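PDB 5D88: predicted protease of the collagenase family from Methanopyrus kandleri, which probably acts as a peptidase of the U32 family, built as a TIM barrel that carries a bound zinc ion. Local coordinates for residues F195-A200 against E230-W235; V53-P58 against V138-A143. One frame throughout, in Å; residues are numbered along the deposited sequence.

Both contacts lie around helix 200-213, which follows barrel strand 185-190 and the short strand 192-193. In interaction 1 the loop leading into that helix, 195-200, meets the returning chain at 230-235, about 18 Å (centre to centre) from the middle of the chain. Interaction 2 is buried, about 6 Å from that middle, where the loops after strands 43-47 and 136-139 meet directly and share a bound acetate. The two centres are about 13 Å apart, and Arg231 NE packs on Leu56 CD1 at 4.0 Å. The zinc site of Cys88 and His209 is nearer interaction 2: the Ala54 side chain is about 10 Å from the metal. Both contacts reach the second subunit.

Interaction 1 of 2, residues F195-A200 against E230-W235; sequences FRDPVA and ERVVVW
Asp197 points its carboxylate at the backbone of Val232, and the two side chains run past one another, pointing opposite ways. With CG anti to the backbone N (chi1 178°), OD2 receives Val232 N at 2.8 Å through its anti lone pair, turned away from the other oxygen; the N-H...O angle is 155°. The same oxygen lies 3.2 Å from Arg231 CA. Val232 returns the approach with one methyl: its CG2 lies 3.7 Å from Asp197 OD2 and 4.4 Å from Pro198 CD. The second carboxylate oxygen works along its own segment. OD1 accepts from Val199 N at 3.1 Å, the donor lying 27° out of the carboxylate plane, which closes an Asx turn just before helix 200-213, with Val199 at the N-cap. Asp197 thus ties the entrance of this helix to the chain that returns after it, where Val232 centres an inverse gamma turn beside the two-stranded antiparallel sheet of 192-193 and 233-234. A salt bridge from Arg229 to OD1 would probably help keep the carboxylate ionised. Arg231 sends its guanidinium elsewhere, to Glu203 and Glu226, while Pro198 also packs on His153 of the second subunit.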
loop_
_atom_site.group_PDB
_atom_site.type_symbol
_atom_site.label_atom_id
_atom_site.label_comp_id
_atom_site.label_asym_id
_atom_site.label_seq_id
_atom_site.Cartn_x
_atom_site.Cartn_y
_atom_site.Cartn_z
ATOM N N PHE A 195 1.400 8.870 -4.901
ATOM C CA PHE A 195 0.529 7.727 -4.737
ATOM C C PHE A 195 -0.648 7.751 -5.703
ATOM O O PHE A 195 -1.313 6.720 -5.868
ATOM C CB PHE A 195 0.044 7.680 -3.276
ATOM C CG PHE A 195 -0.386 6.342 -2.841
ATOM C CD1 PHE A 195 0.541 5.437 -2.348
ATOM C CD2 PHE A 195 -1.719 5.979 -2.906
ATOM C CE1 PHE A 195 0.158 4.193 -1.912
ATOM C CE2 PHE A 195 -2.119 4.713 -2.496
ATOM C CZ PHE A 195 -1.169 3.817 -1.996
ATOM N N ARG A 196 -0.906 8.893 -6.369
ATOM C CA ARG A 196 -1.882 8.937 -7.446
ATOM C C ARG A 196 -1.467 8.090 -8.641
ATOM O O ARG A 196 -2.318 7.777 -9.482
ATOM C CB ARG A 196 -2.100 10.384 -7.882
ATOM C CG ARG A 196 -2.860 11.174 -6.835
ATOM C CD ARG A 196 -3.162 12.561 -7.252
ATOM N NE ARG A 196 -3.807 13.250 -6.133
ATOM C CZ ARG A 196 -4.170 14.532 -6.132
ATOM N NH1 ARG A 196 -3.953 15.307 -7.192
ATOM N NH2 ARG A 196 -4.746 15.045 -5.048
ATOM N N ASP A 197 -0.186 7.740 -8.739
ATOM C CA ASP A 197 0.289 6.825 -9.763
ATOM C C ASP A 197 -0.457 5.500 -9.634
ATOM O O ASP A 197 -0.554 4.946 -8.533
ATOM C CB ASP A 197 1.812 6.629 -9.599
ATOM C CG ASP A 197 2.420 5.646 -10.576
ATOM O OD1 ASP A 197 2.232 4.431 -10.414
ATOM O OD2 ASP A 197 3.148 6.094 -11.489
ATOM N N PRO A 198 -0.944 4.934 -10.723
ATOM C CA PRO A 198 -1.842 3.773 -10.582
ATOM C C PRO A 198 -1.234 2.538 -9.899
ATOM O O PRO A 198 -1.967 1.776 -9.266
ATOM C CB PRO A 198 -2.229 3.469 -12.032
ATOM C CG PRO A 198 -1.081 4.056 -12.870
ATOM C CD PRO A 198 -0.760 5.335 -12.135
ATOM N N VAL A 199 0.068 2.291 -10.011
ATOM C CA VAL A 199 0.638 1.043 -9.510
ATOM C C VAL A 199 1.760 1.270 -8.502
ATOM O O VAL A 199 2.335 0.296 -8.009
ATOM C CB VAL A 199 1.102 0.127 -10.661
ATOM C CG1 VAL A 199 0.010 -0.012 -11.713
ATOM C CG2 VAL A 199 2.325 0.611 -11.272
ATOM N N ALA A 200 2.048 2.523 -8.126
ATOM C CA ALA A 200 3.192 2.790 -7.254
ATOM C C ALA A 200 3.097 2.029 -5.934
ATOM O O ALA A 200 4.108 1.536 -5.435
ATOM C CB ALA A 200 3.325 4.292 -7.003
ATOM N N GLU A 230 3.987 5.026 -17.477
ATOM C CA GLU A 230 4.905 6.130 -17.223
ATOM C C GLU A 230 4.664 6.613 -15.802
ATOM O O GLU A 230 3.565 7.078 -15.475
ATOM C CB GLU A 230 4.682 7.270 -18.226
ATOM C CG GLU A 230 5.658 8.452 -18.119
ATOM C CD GLU A 230 7.103 8.099 -18.520
ATOM O OE1 GLU A 230 7.312 7.075 -19.213
ATOM O OE2 GLU A 230 8.034 8.851 -18.141
ATOM N N ARG A 231 5.668 6.460 -14.947
ATOM C CA ARG A 231 5.490 6.796 -13.544
ATOM C C ARG A 231 5.128 8.268 -13.362
ATOM O O ARG A 231 5.648 9.148 -14.047
ATOM C CB ARG A 231 6.761 6.448 -12.767
ATOM C CG ARG A 231 6.993 4.938 -12.668
ATOM C CD ARG A 231 8.029 4.567 -11.615
ATOM N NE ARG A 231 8.337 3.140 -11.674
ATOM C CZ ARG A 231 9.133 2.621 -12.592
ATOM N NH1 ARG A 231 9.718 3.423 -13.467
ATOM N NH2 ARG A 231 9.348 1.323 -12.642
ATOM N N VAL A 232 4.245 8.546 -12.401
ATOM C CA VAL A 232 3.776 9.918 -12.170
ATOM C C VAL A 232 4.745 10.556 -11.183
ATOM O O VAL A 232 4.522 10.562 -9.956
ATOM C CB VAL A 232 2.326 9.960 -11.690
ATOM C CG1 VAL A 232 1.826 11.412 -11.605
ATOM C CG2 VAL A 232 1.428 9.139 -12.660
ATOM N N VAL A 233 5.839 11.119 -11.727
ATOM C CA VAL A 233 6.836 11.824 -10.926
ATOM C C VAL A 233 6.432 13.289 -10.833
ATOM O O VAL A 233 5.988 13.889 -11.818
ATOM C CB VAL A 233 8.252 11.694 -11.534
ATOM C CG1 VAL A 233 9.266 12.366 -10.634
ATOM C CG2 VAL A 233 8.633 10.235 -11.778
ATOM N N VAL A 234 6.596 13.880 -9.658
ATOM C CA VAL A 234 6.278 15.282 -9.443
ATOM C C VAL A 234 7.588 16.047 -9.328
ATOM O O VAL A 234 8.378 15.802 -8.405
ATOM C CB VAL A 234 5.400 15.489 -8.202
ATOM C CG1 VAL A 234 5.034 16.950 -8.060
ATOM C CG2 VAL A 234 4.149 14.633 -8.301
ATOM N N TRP A 235 7.800 16.977 -10.262
ATOM C CA TRP A 235 9.021 17.775 -10.358
ATOM C C TRP A 235 8.824 19.193 -9.873
ATOM O O TRP A 235 9.789 19.833 -9.435
ATOM C CB TRP A 235 9.521 17.814 -11.810
ATOM C CG TRP A 235 9.895 16.470 -12.328
ATOM C CD1 TRP A 235 9.213 15.717 -13.246
ATOM C CD2 TRP A 235 11.030 15.685 -11.929
ATOM N NE1 TRP A 235 9.859 14.522 -13.442
ATOM C CE2 TRP A 235 10.976 14.478 -12.651
ATOM C CE3 TRP A 235 12.090 15.895 -11.037
ATOM C CZ2 TRP A 235 11.943 13.475 -12.508
ATOM C CZ3 TRP A 235 13.052 14.909 -10.911
ATOM C CH2 TRP A 235 12.968 13.711 -11.644
#

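Interaction 2 of 2, residues V53-P58 against V138-A143; sequences VATLLP and VVSHTA. With ACT (acetate ion), chain C.
Thr55 and Thr142 supply most of the direct packing, their side chains crossing at about a right angle. The methyl CG2 of Thr142 lies 3.6 Å from Thr55 OG1 and 4.1 Å from Ala54 CB. This methyl also sits over one face of the His141 ring, nearer its rim than its centre. Thr55 OG1 meets that ring obliquely, 3.4 Å from His141 CE1. An acetate, probably from the crystallisation liquor, links the two segments by hydrogen bonds, as does Asp85, whose OD2 bridges the hydroxyls of Thr55 (OG1) and Ser140 (OG). A chi1 of 76° tucks the His141 ring back over its own backbone and brings NE2 to acetate O at 2.8 Å, near the ring plane. From the other segment, Leu56 N donates to OXT at 2.9 Å, with an angle of 165°; Ile193 N and Arg204 also bind the anion. These are loops following the second and fifth strands of a TIM barrel, meeting at the C-terminal end of its parallel strands, where active sites of this fold usually lie. Within 138-143, Thr142 N bonds almost straight (177°) to Ser140 OG at 3.2 Å, forming an ST turn that leads into the 3-10 segment 141-143.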
loop_
_atom_site.group_PDB
_atom_site.type_symbol
_atom_site.label_atom_id
_atom_site.label_comp_id
_atom_site.label_asym_id
_atom_site.label_seq_id
_atom_site.Cartn_x
_atom_site.Cartn_y
_atom_site.Cartn_z
ATOM N N VAL A 53 13.654 -0.502 1.960
ATOM C CA VAL A 53 13.448 0.804 1.347
ATOM C C VAL A 53 12.350 0.664 0.293
ATOM O O VAL A 53 12.431 -0.211 -0.577
ATOM C CB VAL A 53 14.748 1.339 0.712
ATOM C CG1 VAL A 53 14.488 2.704 0.062
ATOM C CG2 VAL A 53 15.848 1.455 1.779
ATOM N N ALA A 54 11.318 1.510 0.386
ATOM C CA ALA A 54 10.239 1.551 -0.602
ATOM C C ALA A 54 10.471 2.576 -1.701
ATOM O O ALA A 54 9.942 2.426 -2.810
ATOM C CB ALA A 54 8.910 1.863 0.086
ATOM N N THR A 55 11.206 3.639 -1.410
ATOM C CA THR A 55 11.501 4.635 -2.430
ATOM C C THR A 55 12.221 3.954 -3.588
ATOM O O THR A 55 13.108 3.124 -3.376
ATOM C CB THR A 55 12.352 5.754 -1.827
ATOM O OG1 THR A 55 11.549 6.539 -0.927
ATOM C CG2 THR A 55 12.871 6.701 -2.872
ATOM N N LEU A 56 11.806 4.294 -4.807
ATOM C CA LEU A 56 12.269 3.638 -6.033
ATOM C C LEU A 56 13.482 4.384 -6.576
ATOM O O LEU A 56 13.358 5.507 -7.095
ATOM C CB LEU A 56 11.148 3.588 -7.070
ATOM C CG LEU A 56 9.842 2.902 -6.648
ATOM C CD1 LEU A 56 8.797 2.939 -7.747
ATOM C CD2 LEU A 56 10.092 1.461 -6.206
ATOM N N LEU A 57 14.636 3.735 -6.527
ATOM C CA LEU A 57 15.908 4.358 -6.843
ATOM C C LEU A 57 16.651 3.632 -7.949
ATOM O O LEU A 57 16.395 2.453 -8.210
ATOM C CB LEU A 57 16.810 4.397 -5.607
ATOM C CG LEU A 57 16.194 5.153 -4.447
ATOM C CD1 LEU A 57 17.122 5.069 -3.246
ATOM C CD2 LEU A 57 15.901 6.608 -4.831
ATOM N N PRO A 58 17.600 4.319 -8.604
ATOM C CA PRO A 58 18.460 3.667 -9.614
ATOM C C PRO A 58 19.452 2.681 -9.038
ATOM O O PRO A 58 19.922 1.790 -9.754
ATOM C CB PRO A 58 19.214 4.840 -10.253
ATOM C CG PRO A 58 18.669 6.065 -9.709
ATOM C CD PRO A 58 17.856 5.761 -8.492
ATOM N N VAL A 138 10.880 11.053 10.772
ATOM C CA VAL A 138 10.383 11.648 9.529
ATOM C C VAL A 138 9.484 10.625 8.845
ATOM O O VAL A 138 9.912 9.497 8.572
ATOM C CB VAL A 138 11.531 12.041 8.590
ATOM C CG1 VAL A 138 10.993 12.707 7.320
ATOM C CG2 VAL A 138 12.522 12.932 9.281
ATOM N N VAL A 139 8.249 11.015 8.551
ATOM C CA VAL A 139 7.363 10.164 7.766
ATOM C C VAL A 139 7.670 10.372 6.287
ATOM O O VAL A 139 7.570 11.490 5.759
ATOM C CB VAL A 139 5.893 10.454 8.062
ATOM C CG1 VAL A 139 5.004 9.575 7.185
ATOM C CG2 VAL A 139 5.595 10.216 9.545
ATOM N N SER A 140 8.030 9.287 5.619
ATOM C CA SER A 140 8.360 9.310 4.206
ATOM C C SER A 140 7.151 9.645 3.350
ATOM O O SER A 140 6.016 9.338 3.690
ATOM C CB SER A 140 8.892 7.940 3.775
ATOM O OG SER A 140 9.370 7.979 2.430
ATOM N N HIS A 141 7.422 10.235 2.181
ATOM C CA HIS A 141 6.386 10.382 1.174
ATOM C C HIS A 141 5.801 9.039 0.746
ATOM O O HIS A 141 4.689 9.011 0.222
ATOM C CB HIS A 141 6.947 11.141 -0.034
ATOM C CG HIS A 141 7.818 10.311 -0.909
ATOM N ND1 HIS A 141 9.129 10.025 -0.593
ATOM C CD2 HIS A 141 7.561 9.679 -2.077
ATOM C CE1 HIS A 141 9.634 9.228 -1.513
ATOM N NE2 HIS A 141 8.711 9.018 -2.435
ATOM N N THR A 142 6.501 7.915 0.969
ATOM C CA THR A 142 5.910 6.634 0.574
ATOM C C THR A 142 4.746 6.211 1.466
ATOM O O THR A 142 4.040 5.258 1.122
ATOM C CB THR A 142 6.953 5.529 0.580
ATOM O OG1 THR A 142 7.475 5.403 1.910
ATOM C CG2 THR A 142 8.081 5.851 -0.428
ATOM N N ALA A 143 4.529 6.894 2.591
ATOM C CA ALA A 143 3.337 6.656 3.387
ATOM C C ALA A 143 2.092 7.335 2.811
ATOM O O ALA A 143 0.985 7.110 3.324
ATOM C CB ALA A 143 3.566 7.134 4.817
HETATM C C ACT C . 9.707 7.284 -5.372
HETATM O O ACT C . 8.854 8.152 -5.068
HETATM O OXT ACT C . 9.526 6.139 -4.897
HETATM C CH3 ACT C . 10.864 7.595 -6.282
#